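Local coordinates for probable M18 family aminopeptidase 1 (Thermotoga maritima, PDB 2GLF), which probably acts as a zinc-dependent aminopeptidase, removing residues from the N termini of peptides, at residues T32-V37 with S222-V227; D99-P104 with K180-M185; N204-L209 with I215-F220. All blocks are in the same frame, centred on the assembly; numbering follows the deposited sequence.

Interaction 1. Residues T32-V37 with S222-V227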
ATOM      1  N   THR A  32     -34.126  24.757 -21.724  1.00 18.84           N
ATOM      2  CA  THR A  32     -34.614  24.418 -20.396  1.00 18.40           C
ATOM      3  C   THR A  32     -36.004  23.822 -20.528  1.00 18.36           C
ATOM      4  O   THR A  32     -36.640  23.975 -21.571  1.00 18.36           O
ATOM      5  CB  THR A  32     -34.668  25.666 -19.514  1.00 24.88           C
ATOM      6  OG1 THR A  32     -35.685  26.550 -19.995  1.00 26.47           O
ATOM      7  CG2 THR A  32     -33.329  26.389 -19.562  1.00 23.08           C
ATOM      8  N   GLU A  33     -36.480  23.147 -19.481  1.00 22.10           N
ATOM      9  CA  GLU A  33     -37.796  22.520 -19.538  1.00 23.17           C
ATOM     10  C   GLU A  33     -38.922  23.545 -19.634  1.00 22.90           C
ATOM     11  O   GLU A  33     -39.938  23.294 -20.272  1.00 22.20           O
ATOM     12  CB  GLU A  33     -38.020  21.586 -18.335  1.00 33.63           C
ATOM     13  CG  GLU A  33     -38.263  22.275 -17.009  1.00 36.81           C
ATOM     14  CD  GLU A  33     -37.019  22.926 -16.448  1.00 43.18           C
ATOM     15  OE1 GLU A  33     -37.124  23.619 -15.410  1.00 45.62           O
ATOM     16  OE2 GLU A  33     -35.931  22.741 -17.039  1.00 46.02           O
ATOM     17  N   ARG A  34     -38.741  24.704 -19.011  1.00 29.45           N
ATOM     18  CA  ARG A  34     -39.767  25.738 -19.073  1.00 29.94           C
ATOM     19  C   ARG A  34     -39.830  26.276 -20.498  1.00 30.59           C
ATOM     20  O   ARG A  34     -40.894  26.664 -20.981  1.00 30.95           O
ATOM     21  CB  ARG A  34     -39.453  26.875 -18.098  1.00 19.81           C
ATOM     22  CG  ARG A  34     -39.215  26.402 -16.677  1.00 18.97           C
ATOM     23  CD  ARG A  34     -38.766  27.539 -15.772  1.00 19.22           C
ATOM     24  NE  ARG A  34     -39.904  28.278 -15.253  1.00 23.65           N
ATOM     25  CZ  ARG A  34     -40.366  28.157 -14.016  1.00 24.40           C
ATOM     26  NH1 ARG A  34     -39.778  27.328 -13.165  1.00 29.09           N
ATOM     27  NH2 ARG A  34     -41.427  28.854 -13.638  1.00 23.12           N
HETATM   28  N   MSE A  35     -38.686  26.286 -21.173  1.00 25.00           N
HETATM   29  CA  MSE A  35     -38.611  26.777 -22.541  1.00 26.54           C
HETATM   30  C   MSE A  35     -39.184  25.774 -23.528  1.00 24.84           C
HETATM   31  O   MSE A  35     -39.875  26.151 -24.479  1.00 24.74           O
HETATM   32  CB  MSE A  35     -37.159  27.085 -22.915  1.00 59.20           C
HETATM   33  CG  MSE A  35     -36.809  28.562 -22.903  1.00 61.02           C
HETATM   34 SE   MSE A  35     -34.897  28.884 -22.967  1.00 64.25          SE
HETATM   35  CE  MSE A  35     -34.639  29.067 -21.072  1.00 61.61           C
ATOM     36  N   THR A  36     -38.894  24.496 -23.315  1.00 26.38           N
ATOM     37  CA  THR A  36     -39.394  23.466 -24.219  1.00 24.99           C
ATOM     38  C   THR A  36     -40.909  23.445 -24.150  1.00 23.57           C
ATOM     39  O   THR A  36     -41.574  23.383 -25.178  1.00 22.17           O
ATOM     40  CB  THR A  36     -38.848  22.076 -23.856  1.00 17.93           C
ATOM     41  OG1 THR A  36     -37.439  22.174 -23.606  1.00 18.05           O
ATOM     42  CG2 THR A  36     -39.077  21.099 -25.010  1.00 17.75           C
ATOM     43  N   VAL A  37     -41.459  23.509 -22.942  1.00 19.22           N
ATOM     44  CA  VAL A  37     -42.907  23.515 -22.796  1.00 19.47           C
ATOM     45  C   VAL A  37     -43.490  24.668 -23.608  1.00 19.85           C
ATOM     46  O   VAL A  37     -44.392  24.467 -24.420  1.00 19.37           O
ATOM     47  CB  VAL A  37     -43.337  23.647 -21.314  1.00 15.19           C
ATOM     48  CG1 VAL A  37     -44.810  24.064 -21.221  1.00 15.11           C
ATOM     49  CG2 VAL A  37     -43.140  22.308 -20.602  1.00 15.71           C
ATOM     50  N   SER A 222     -36.687  33.222  -4.385  1.00 12.80           N
ATOM     51  CA  SER A 222     -37.934  32.894  -5.062  1.00 12.80           C
ATOM     52  C   SER A 222     -37.669  32.950  -6.555  1.00 12.82           C
ATOM     53  O   SER A 222     -38.306  33.711  -7.288  1.00 13.90           O
ATOM     54  CB  SER A 222     -39.021  33.904  -4.689  1.00 14.53           C
ATOM     55  OG  SER A 222     -38.590  35.233  -4.944  1.00 14.33           O
ATOM     56  N   GLY A 223     -36.708  32.150  -6.998  1.00 23.74           N
ATOM     57  CA  GLY A 223     -36.370  32.126  -8.406  1.00 24.09           C
ATOM     58  C   GLY A 223     -35.663  30.852  -8.821  1.00 24.15           C
ATOM     59  O   GLY A 223     -35.148  30.109  -7.982  1.00 25.31           O
ATOM     60  N   GLU A 224     -35.644  30.600 -10.125  1.00 15.64           N
ATOM     61  CA  GLU A 224     -35.000  29.417 -10.668  1.00 15.47           C
ATOM     62  C   GLU A 224     -34.180  29.749 -11.907  1.00 15.47           C
ATOM     63  O   GLU A 224     -34.730  29.975 -12.985  1.00 16.37           O
ATOM     64  CB  GLU A 224     -36.046  28.346 -10.996  1.00 21.16           C
ATOM     65  CG  GLU A 224     -36.215  27.340  -9.871  1.00 22.85           C
ATOM     66  CD  GLU A 224     -37.389  26.396 -10.055  1.00 22.70           C
ATOM     67  OE1 GLU A 224     -37.389  25.341  -9.386  1.00 23.88           O
ATOM     68  OE2 GLU A 224     -38.311  26.708 -10.844  1.00 20.39           O
ATOM     69  N   ILE A 225     -32.861  29.787 -11.745  1.00 11.42           N
ATOM     70  CA  ILE A 225     -31.972  30.076 -12.859  1.00 10.53           C
ATOM     71  C   ILE A 225     -31.234  28.804 -13.253  1.00 10.48           C
ATOM     72  O   ILE A 225     -30.813  28.030 -12.400  1.00 10.48           O
ATOM     73  CB  ILE A 225     -30.919  31.148 -12.497  1.00 14.06           C
ATOM     74  CG1 ILE A 225     -31.603  32.394 -11.936  1.00 14.95           C
ATOM     75  CG2 ILE A 225     -30.110  31.512 -13.733  1.00 12.32           C
ATOM     76  CD1 ILE A 225     -32.519  33.068 -12.926  1.00 16.59           C
ATOM     77  N   GLU A 226     -31.080  28.593 -14.551  1.00 10.68           N
ATOM     78  CA  GLU A 226     -30.388  27.420 -15.046  1.00 10.79           C
ATOM     79  C   GLU A 226     -29.237  27.835 -15.969  1.00  9.46           C
ATOM     80  O   GLU A 226     -29.413  28.650 -16.878  1.00  9.46           O
ATOM     81  CB  GLU A 226     -31.376  26.502 -15.782  1.00 19.66           C
ATOM     82  CG  GLU A 226     -32.630  26.163 -14.966  1.00 21.92           C
ATOM     83  CD  GLU A 226     -33.381  24.928 -15.479  1.00 23.70           C
ATOM     84  OE1 GLU A 226     -33.257  24.596 -16.679  1.00 27.64           O
ATOM     85  OE2 GLU A 226     -34.109  24.296 -14.679  1.00 26.93           O
ATOM     86  N   VAL A 227     -28.052  27.290 -15.712  1.00 13.93           N
ATOM     87  CA  VAL A 227     -26.874  27.595 -16.516  1.00 13.31           C
ATOM     88  C   VAL A 227     -26.780  26.527 -17.593  1.00 13.28           C
ATOM     89  O   VAL A 227     -26.821  25.345 -17.299  1.00 13.45           O
ATOM     90  CB  VAL A 227     -25.590  27.605 -15.646  1.00  1.91           C
ATOM     91  CG1 VAL A 227     -24.368  27.847 -16.517  1.00  1.91           C
ATOM     92  CG2 VAL A 227     -25.701  28.681 -14.572  1.00  1.91           C
TER
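E33 turns its CG in between its own backbone N and carbonyl carbon (chi1 73°) and bends again at chi2, which swings its carboxylate over to E226, whose chain reaches out extended from the strand. The contact joins the start of helix 33-45 to strand 223-229 of the six-stranded antiparallel sheet, in the two-domain architecture of M18 peptidases. The two carboxylates meet with planes 42° apart; E33 OE1 lies 3.2 Å from E226 OE2, and both are acceptors. R97 probably eases this crowding of negative charge: it forms a salt bridge with E226 OE2 and a long, weak ion pair with E33. E226 OE1 also rests against T32 CB. A little farther along, R34 bends at chi3 and brings NH1 to E224 OE2 as a salt bridge with the oxygen at the guanidinium edge and the two planes steeply turned; the exact place of NH1 is less sure, since it sits too close to another atom of the model. R34 NH2 pairs with E371 of a second subunit, and E224 has its own salt bridges to K71 and to K355 of that subunit. T32 is the N-cap of the helix, its OG1 accepting from M35 N at 3.2 Å.

Interaction 2. Residues D99-P104 with K180-M185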
ATOM      1  N   ASP A  99     -27.809  24.820 -11.629  1.00 13.50           N
ATOM      2  CA  ASP A  99     -28.824  25.721 -11.090  1.00 12.84           C
ATOM      3  C   ASP A  99     -28.194  26.737 -10.152  1.00 12.84           C
ATOM      4  O   ASP A  99     -27.360  26.379  -9.329  1.00 13.79           O
ATOM      5  CB  ASP A  99     -29.887  24.960 -10.285  1.00 20.44           C
ATOM      6  CG  ASP A  99     -30.761  24.055 -11.136  1.00 20.90           C
ATOM      7  OD1 ASP A  99     -30.899  24.301 -12.357  1.00 19.05           O
ATOM      8  OD2 ASP A  99     -31.337  23.100 -10.562  1.00 19.19           O
ATOM      9  N   PHE A 100     -28.587  27.998 -10.280  1.00  6.96           N
ATOM     10  CA  PHE A 100     -28.098  29.039  -9.383  1.00  6.76           C
ATOM     11  C   PHE A 100     -28.608  28.631  -7.993  1.00  6.91           C
ATOM     12  O   PHE A 100     -29.750  28.189  -7.861  1.00  5.23           O
ATOM     13  CB  PHE A 100     -28.742  30.388  -9.736  1.00 12.72           C
ATOM     14  CG  PHE A 100     -27.974  31.220 -10.733  1.00 12.14           C
ATOM     15  CD1 PHE A 100     -27.114  30.638 -11.656  1.00 10.08           C
ATOM     16  CD2 PHE A 100     -28.158  32.601 -10.771  1.00 10.57           C
ATOM     17  CE1 PHE A 100     -26.453  31.418 -12.600  1.00 10.08           C
ATOM     18  CE2 PHE A 100     -27.506  33.382 -11.707  1.00 10.08           C
ATOM     19  CZ  PHE A 100     -26.651  32.790 -12.624  1.00 10.08           C
ATOM     20  N   LYS A 101     -27.783  28.762  -6.961  1.00  5.86           N
ATOM     21  CA  LYS A 101     -28.244  28.435  -5.612  1.00  5.86           C
ATOM     22  C   LYS A 101     -29.206  29.539  -5.186  1.00  5.86           C
ATOM     23  O   LYS A 101     -29.316  30.558  -5.859  1.00  5.86           O
ATOM     24  CB  LYS A 101     -27.077  28.384  -4.629  1.00 11.15           C
ATOM     25  CG  LYS A 101     -26.282  27.097  -4.659  1.00 11.02           C
ATOM     26  CD  LYS A 101     -25.320  27.038  -3.489  1.00  9.57           C
ATOM     27  CE  LYS A 101     -24.568  25.722  -3.455  1.00  9.57           C
ATOM     28  NZ  LYS A 101     -23.518  25.741  -2.400  1.00  9.57           N
ATOM     29  N   PRO A 102     -29.922  29.351  -4.066  1.00 21.90           N
ATOM     30  CA  PRO A 102     -30.856  30.396  -3.627  1.00 22.60           C
ATOM     31  C   PRO A 102     -30.173  31.764  -3.462  1.00 24.11           C
ATOM     32  O   PRO A 102     -30.716  32.789  -3.880  1.00 25.00           O
ATOM     33  CB  PRO A 102     -31.405  29.831  -2.321  1.00  5.47           C
ATOM     34  CG  PRO A 102     -31.424  28.353  -2.600  1.00  5.34           C
ATOM     35  CD  PRO A 102     -30.068  28.138  -3.241  1.00  5.34           C
ATOM     36  N   ASN A 103     -28.993  31.790  -2.845  1.00 29.25           N
ATOM     37  CA  ASN A 103     -28.242  33.038  -2.699  1.00 30.35           C
ATOM     38  C   ASN A 103     -26.978  32.806  -3.514  1.00 30.93           C
ATOM     39  O   ASN A 103     -25.918  32.534  -2.955  1.00 33.07           O
ATOM     40  CB  ASN A 103     -27.864  33.307  -1.244  1.00 18.54           C
ATOM     41  CG  ASN A 103     -29.067  33.405  -0.336  1.00 20.21           C
ATOM     42  OD1 ASN A 103     -30.035  34.095  -0.642  1.00 18.42           O
ATOM     43  ND2 ASN A 103     -29.007  32.719   0.796  1.00 18.18           N
ATOM     44  N   PRO A 104     -27.082  32.911  -4.852  1.00 18.63           N
ATOM     45  CA  PRO A 104     -25.971  32.707  -5.783  1.00 17.75           C
ATOM     46  C   PRO A 104     -24.888  33.779  -5.828  1.00 16.67           C
ATOM     47  O   PRO A 104     -23.738  33.479  -6.139  1.00 16.67           O
ATOM     48  CB  PRO A 104     -26.682  32.572  -7.122  1.00 13.88           C
ATOM     49  CG  PRO A 104     -27.766  33.589  -6.991  1.00 13.07           C
ATOM     50  CD  PRO A 104     -28.292  33.335  -5.584  1.00 14.22           C
ATOM     51  N   LYS A 180     -14.754  19.681  -8.124  1.00 21.77           N
ATOM     52  CA  LYS A 180     -15.763  19.779  -7.089  1.00 21.29           C
ATOM     53  C   LYS A 180     -16.924  20.667  -7.515  1.00 20.03           C
ATOM     54  O   LYS A 180     -16.725  21.715  -8.142  1.00 19.52           O
ATOM     55  CB  LYS A 180     -15.121  20.300  -5.804  1.00 31.99           C
ATOM     56  CG  LYS A 180     -14.089  19.340  -5.255  1.00 33.05           C
ATOM     57  CD  LYS A 180     -13.364  19.905  -4.058  1.00 36.63           C
ATOM     58  CE  LYS A 180     -12.311  18.925  -3.554  1.00 38.55           C
ATOM     59  NZ  LYS A 180     -11.493  19.479  -2.434  1.00 38.84           N
ATOM     60  N   GLY A 181     -18.136  20.223  -7.185  1.00 24.89           N
ATOM     61  CA  GLY A 181     -19.328  20.976  -7.528  1.00 23.68           C
ATOM     62  C   GLY A 181     -19.303  22.377  -6.950  1.00 23.16           C
ATOM     63  O   GLY A 181     -19.631  23.344  -7.638  1.00 22.85           O
ATOM     64  N   GLU A 182     -18.902  22.492  -5.687  1.00 18.74           N
ATOM     65  CA  GLU A 182     -18.840  23.787  -5.016  1.00 18.40           C
ATOM     66  C   GLU A 182     -18.065  24.861  -5.780  1.00 18.47           C
ATOM     67  O   GLU A 182     -18.248  26.055  -5.535  1.00 19.56           O
ATOM     68  CB  GLU A 182     -18.235  23.627  -3.624  1.00 23.91           C
ATOM     69  CG  GLU A 182     -19.242  23.348  -2.532  1.00 24.34           C
ATOM     70  CD  GLU A 182     -20.248  24.472  -2.366  1.00 24.15           C
ATOM     71  OE1 GLU A 182     -19.836  25.650  -2.331  1.00 20.93           O
ATOM     72  OE2 GLU A 182     -21.455  24.174  -2.262  1.00 25.46           O
ATOM     73  N   ASN A 183     -17.204  24.439  -6.701  1.00 13.77           N
ATOM     74  CA  ASN A 183     -16.408  25.380  -7.476  1.00 13.39           C
ATOM     75  C   ASN A 183     -16.998  25.732  -8.833  1.00 13.65           C
ATOM     76  O   ASN A 183     -16.392  26.481  -9.588  1.00 14.40           O
ATOM     77  CB  ASN A 183     -14.984  24.852  -7.685  1.00 27.04           C
ATOM     78  CG  ASN A 183     -14.193  24.766  -6.396  1.00 26.35           C
ATOM     79  OD1 ASN A 183     -14.391  25.560  -5.482  1.00 23.09           O
ATOM     80  ND2 ASN A 183     -13.275  23.809  -6.328  1.00 27.20           N
ATOM     81  N   LEU A 184     -18.162  25.188  -9.163  1.00 14.56           N
ATOM     82  CA  LEU A 184     -18.778  25.504 -10.449  1.00 13.34           C
ATOM     83  C   LEU A 184     -19.517  26.830 -10.287  1.00 12.98           C
ATOM     84  O   LEU A 184     -20.736  26.865 -10.132  1.00 12.98           O
ATOM     85  CB  LEU A 184     -19.742  24.387 -10.864  1.00 13.09           C
ATOM     86  CG  LEU A 184     -19.035  23.032 -11.018  1.00 13.31           C
ATOM     87  CD1 LEU A 184     -20.036  21.907 -11.226  1.00 13.09           C
ATOM     88  CD2 LEU A 184     -18.068  23.118 -12.190  1.00 15.48           C
HETATM   89  N   MSE A 185     -18.759  27.922 -10.312  1.00 12.10           N
HETATM   90  CA  MSE A 185     -19.324  29.253 -10.155  1.00 12.31           C
HETATM   91  C   MSE A 185     -18.991  30.116 -11.363  1.00 12.10           C
HETATM   92  O   MSE A 185     -17.830  30.205 -11.758  1.00 12.10           O
HETATM   93  CB  MSE A 185     -18.749  29.902  -8.901  1.00 33.02           C
HETATM   94  CG  MSE A 185     -18.329  28.892  -7.851  1.00 33.65           C
HETATM   95 SE   MSE A 185     -17.811  29.683  -6.164  1.00 39.66          SE
HETATM   96  CE  MSE A 185     -16.030  30.273  -6.631  1.00 35.77           C
TER
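K101 and E182 meet in a single salt bridge, K101 NZ donating to E182 OE2 at 2.6 Å. The lysine leaves strand 97-108 fully extended beyond CG, while the glutamate starts from a CB that points away and folds back at chi2 (-62°), bringing its carboxylate round to NZ; the two chains cross at about a right angle. NZ comes in on the syn lone pair of OE2, the side facing OE1. This is the close part of the contact. Between these two segments little else touches: the alpha carbons of K101 and E182 stand 10.5 Å apart, K101 CE comes no nearer to OE2 than 3.7 Å, and E182, on the 3-10 turn 181-183, stays partly exposed, whereas K101 is buried. Each charge has further mates, E182 OE1 with K115 on the adjacent strand, and K101 NZ with D340 of a second subunit, whose V395 N also donates to E182 OE2. With an alanine at E182, K101 and K115 would probably lose the carboxylate they share, and V395 N of the neighbour its acceptor. What results is a charged network at a subunit interface, where the loop before strand 185-189 is tied to the antiparallel sheet within the twelve-chain assembly.

Interaction 3. Residues N204-L209 with I215-F220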
ATOM      1  N   ASN A 204     -21.814  46.223  -7.549  1.00 17.96           N
ATOM      2  CA  ASN A 204     -21.923  46.705  -8.914  1.00 17.20           C
ATOM      3  C   ASN A 204     -22.850  45.784  -9.701  1.00 17.08           C
ATOM      4  O   ASN A 204     -23.765  46.244 -10.385  1.00 16.51           O
ATOM      5  CB  ASN A 204     -20.557  46.753  -9.584  1.00 13.07           C
ATOM      6  CG  ASN A 204     -20.599  47.482 -10.904  1.00 14.75           C
ATOM      7  OD1 ASN A 204     -20.884  48.678 -10.950  1.00 17.81           O
ATOM      8  ND2 ASN A 204     -20.333  46.768 -11.992  1.00 15.31           N
ATOM      9  N   VAL A 205     -22.607  44.478  -9.604  1.00 19.33           N
ATOM     10  CA  VAL A 205     -23.441  43.504 -10.294  1.00 18.81           C
ATOM     11  C   VAL A 205     -24.894  43.686  -9.852  1.00 18.74           C
ATOM     12  O   VAL A 205     -25.805  43.727 -10.683  1.00 18.74           O
ATOM     13  CB  VAL A 205     -22.985  42.075  -9.973  1.00  3.96           C
ATOM     14  CG1 VAL A 205     -24.034  41.061 -10.420  1.00  3.96           C
ATOM     15  CG2 VAL A 205     -21.674  41.812 -10.658  1.00  3.96           C
ATOM     16  N   LEU A 206     -25.102  43.804  -8.541  1.00 21.95           N
ATOM     17  CA  LEU A 206     -26.445  43.984  -8.000  1.00 21.91           C
ATOM     18  C   LEU A 206     -27.120  45.224  -8.555  1.00 23.09           C
ATOM     19  O   LEU A 206     -28.330  45.233  -8.769  1.00 23.87           O
ATOM     20  CB  LEU A 206     -26.403  44.075  -6.478  1.00  2.16           C
ATOM     21  CG  LEU A 206     -26.368  42.739  -5.745  1.00  2.16           C
ATOM     22  CD1 LEU A 206     -26.283  42.992  -4.259  1.00  2.16           C
ATOM     23  CD2 LEU A 206     -27.614  41.926  -6.085  1.00  2.16           C
ATOM     24  N   LYS A 207     -26.328  46.268  -8.779  1.00 25.36           N
ATOM     25  CA  LYS A 207     -26.840  47.518  -9.320  1.00 25.94           C
ATOM     26  C   LYS A 207     -27.243  47.313 -10.775  1.00 26.71           C
ATOM     27  O   LYS A 207     -28.312  47.749 -11.204  1.00 28.15           O
ATOM     28  CB  LYS A 207     -25.773  48.601  -9.205  1.00 17.80           C
ATOM     29  CG  LYS A 207     -26.162  49.937  -9.798  1.00 19.47           C
ATOM     30  CD  LYS A 207     -25.451  51.057  -9.061  1.00 24.41           C
ATOM     31  CE  LYS A 207     -25.308  52.276  -9.932  1.00 26.33           C
ATOM     32  NZ  LYS A 207     -24.449  51.957 -11.098  1.00 29.46           N
ATOM     33  N   ILE A 208     -26.388  46.642 -11.535  1.00 21.67           N
ATOM     34  CA  ILE A 208     -26.688  46.367 -12.926  1.00 22.17           C
ATOM     35  C   ILE A 208     -27.995  45.580 -12.956  1.00 22.93           C
ATOM     36  O   ILE A 208     -28.912  45.911 -13.705  1.00 23.09           O
ATOM     37  CB  ILE A 208     -25.565  45.529 -13.578  1.00 13.74           C
ATOM     38  CG1 ILE A 208     -24.290  46.362 -13.654  1.00 13.74           C
ATOM     39  CG2 ILE A 208     -25.983  45.047 -14.966  1.00 13.74           C
ATOM     40  CD1 ILE A 208     -23.098  45.597 -14.170  1.00 13.74           C
ATOM     41  N   LEU A 209     -28.074  44.550 -12.119  1.00 38.19           N
ATOM     42  CA  LEU A 209     -29.256  43.696 -12.041  1.00 38.57           C
ATOM     43  C   LEU A 209     -30.542  44.434 -11.682  1.00 39.57           C
ATOM     44  O   LEU A 209     -31.619  44.115 -12.197  1.00 40.23           O
ATOM     45  CB  LEU A 209     -29.023  42.582 -11.026  1.00 12.92           C
ATOM     46  CG  LEU A 209     -28.186  41.411 -11.527  1.00 13.86           C
ATOM     47  CD1 LEU A 209     -27.824  40.510 -10.358  1.00 14.53           C
ATOM     48  CD2 LEU A 209     -28.969  40.653 -12.586  1.00 12.95           C
ATOM     49  N   ILE A 215     -34.790  43.993 -10.018  1.00 30.26           N
ATOM     50  CA  ILE A 215     -34.712  43.000  -8.955  1.00 29.84           C
ATOM     51  C   ILE A 215     -33.772  43.333  -7.802  1.00 29.51           C
ATOM     52  O   ILE A 215     -32.917  44.212  -7.894  1.00 29.37           O
ATOM     53  CB  ILE A 215     -34.316  41.602  -9.511  1.00 24.90           C
ATOM     54  CG1 ILE A 215     -32.967  41.672 -10.227  1.00 24.69           C
ATOM     55  CG2 ILE A 215     -35.385  41.098 -10.459  1.00 24.29           C
ATOM     56  CD1 ILE A 215     -32.485  40.318 -10.752  1.00 25.03           C
ATOM     57  N   THR A 216     -33.969  42.604  -6.711  1.00 31.65           N
ATOM     58  CA  THR A 216     -33.178  42.740  -5.501  1.00 30.89           C
ATOM     59  C   THR A 216     -32.558  41.364  -5.232  1.00 30.51           C
ATOM     60  O   THR A 216     -33.053  40.349  -5.719  1.00 29.00           O
ATOM     61  CB  THR A 216     -34.067  43.165  -4.310  1.00 40.26           C
ATOM     62  OG1 THR A 216     -33.257  43.346  -3.146  1.00 43.36           O
ATOM     63  CG2 THR A 216     -35.124  42.113  -4.025  1.00 40.78           C
ATOM     64  N   GLU A 217     -31.477  41.331  -4.466  1.00 14.55           N
ATOM     65  CA  GLU A 217     -30.798  40.079  -4.174  1.00 14.10           C
ATOM     66  C   GLU A 217     -31.684  38.997  -3.576  1.00 13.72           C
ATOM     67  O   GLU A 217     -31.521  37.816  -3.897  1.00 14.10           O
ATOM     68  CB  GLU A 217     -29.615  40.336  -3.251  1.00 15.46           C
ATOM     69  CG  GLU A 217     -28.809  39.111  -2.929  1.00 15.46           C
ATOM     70  CD  GLU A 217     -27.575  39.445  -2.133  1.00 18.80           C
ATOM     71  OE1 GLU A 217     -27.611  40.448  -1.383  1.00 17.99           O
ATOM     72  OE2 GLU A 217     -26.575  38.703  -2.248  1.00 20.39           O
ATOM     73  N   GLU A 218     -32.618  39.381  -2.711  1.00 18.75           N
ATOM     74  CA  GLU A 218     -33.502  38.388  -2.101  1.00 18.96           C
ATOM     75  C   GLU A 218     -34.429  37.718  -3.116  1.00 18.56           C
ATOM     76  O   GLU A 218     -35.044  36.689  -2.821  1.00 19.10           O
ATOM     77  CB  GLU A 218     -34.333  39.015  -0.984  1.00 32.00           C
ATOM     78  CG  GLU A 218     -35.282  38.034  -0.313  1.00 33.90           C
ATOM     79  CD  GLU A 218     -36.073  38.663   0.813  1.00 36.67           C
ATOM     80  OE1 GLU A 218     -37.188  38.175   1.099  1.00 38.61           O
ATOM     81  OE2 GLU A 218     -35.578  39.638   1.419  1.00 33.93           O
ATOM     82  N   ASP A 219     -34.506  38.288  -4.316  1.00 16.37           N
ATOM     83  CA  ASP A 219     -35.356  37.746  -5.369  1.00 15.83           C
ATOM     84  C   ASP A 219     -34.816  36.468  -5.986  1.00 15.50           C
ATOM     85  O   ASP A 219     -35.566  35.730  -6.623  1.00 16.29           O
ATOM     86  CB  ASP A 219     -35.587  38.790  -6.462  1.00 32.95           C
ATOM     87  CG  ASP A 219     -36.496  39.914  -6.009  1.00 36.69           C
ATOM     88  OD1 ASP A 219     -36.674  40.881  -6.775  1.00 40.85           O
ATOM     89  OD2 ASP A 219     -37.037  39.831  -4.886  1.00 41.53           O
ATOM     90  N   PHE A 220     -33.524  36.201  -5.819  1.00 18.39           N
ATOM     91  CA  PHE A 220     -32.953  34.972  -6.367  1.00 16.79           C
ATOM     92  C   PHE A 220     -33.537  33.771  -5.646  1.00 16.14           C
ATOM     93  O   PHE A 220     -33.683  32.704  -6.235  1.00 16.50           O
ATOM     94  CB  PHE A 220     -31.430  34.949  -6.230  1.00  5.29           C
ATOM     95  CG  PHE A 220     -30.718  35.801  -7.232  1.00  5.29           C
ATOM     96  CD1 PHE A 220     -30.017  36.932  -6.834  1.00  5.29           C
ATOM     97  CD2 PHE A 220     -30.750  35.475  -8.587  1.00  5.29           C
ATOM     98  CE1 PHE A 220     -29.356  37.726  -7.774  1.00  5.29           C
ATOM     99  CE2 PHE A 220     -30.092  36.263  -9.531  1.00  5.29           C
ATOM    100  CZ  PHE A 220     -29.396  37.388  -9.126  1.00  5.29           C
TER
HETATM  101  O   HOH W   1     -30.109  44.509  -6.813  1.00 16.74           O
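I215 O is gripped twice, by a water that donates to it at 3.0 Å and by N210 ND2. The same water donates at 2.7 Å to L206 O, so it bridges the helix to the chain that follows it, and no direct hydrogen bond crosses between 204-209 and 215-220. The rest of the contact is apolar. L209 splits its two methyls between two partners: CD2 lies 4.0 Å from I215 CD1, and CD1 reaches F220 CZ at 3.7 Å, meeting the ring at its edge and in its plane, with the two side chains nearly at right angles. I215 has CG1 wedged between its backbone N and carbonyl carbon (chi1 59°), which sets CG1 against L209 O and sends CD1 on to the leucine. One turn back, L206 CD2 packs on E217 CB, while the far end of that glutamate pairs with K202. Within the second segment T216 N bonds D219 OD1 from above the carboxylate plane, and D219 OD2 goes on to R377 of a second subunit. Helix 200-213 and its following turn thus fold back on each other over the antiparallel sheet, L206 on L105 and F220 on P104 of strand 97-108, I215 and F220 on L138 of strand 132-139.

From the N terminus, the chain enters helix 33-45, and strand 223-229 meets its first turn much later, so interaction 1 closes a span of 184 residues. Both other contacts nest within that span, one after the other without crossing: interaction 2 joins strand 97-108 to the turn before strand 185-189, and interaction 3 then closes the short reversal from helix 200-213 into the segment leading to strand 223-229. Strands 97-108 and 223-229 are neighbours in the antiparallel sheet, where F100 N meets I225 O at 3.1 Å, directly linking interactions 1 and 2. P102 O lies against F220 CB, joining interactions 2 and 3. All three contacts also reach a second subunit.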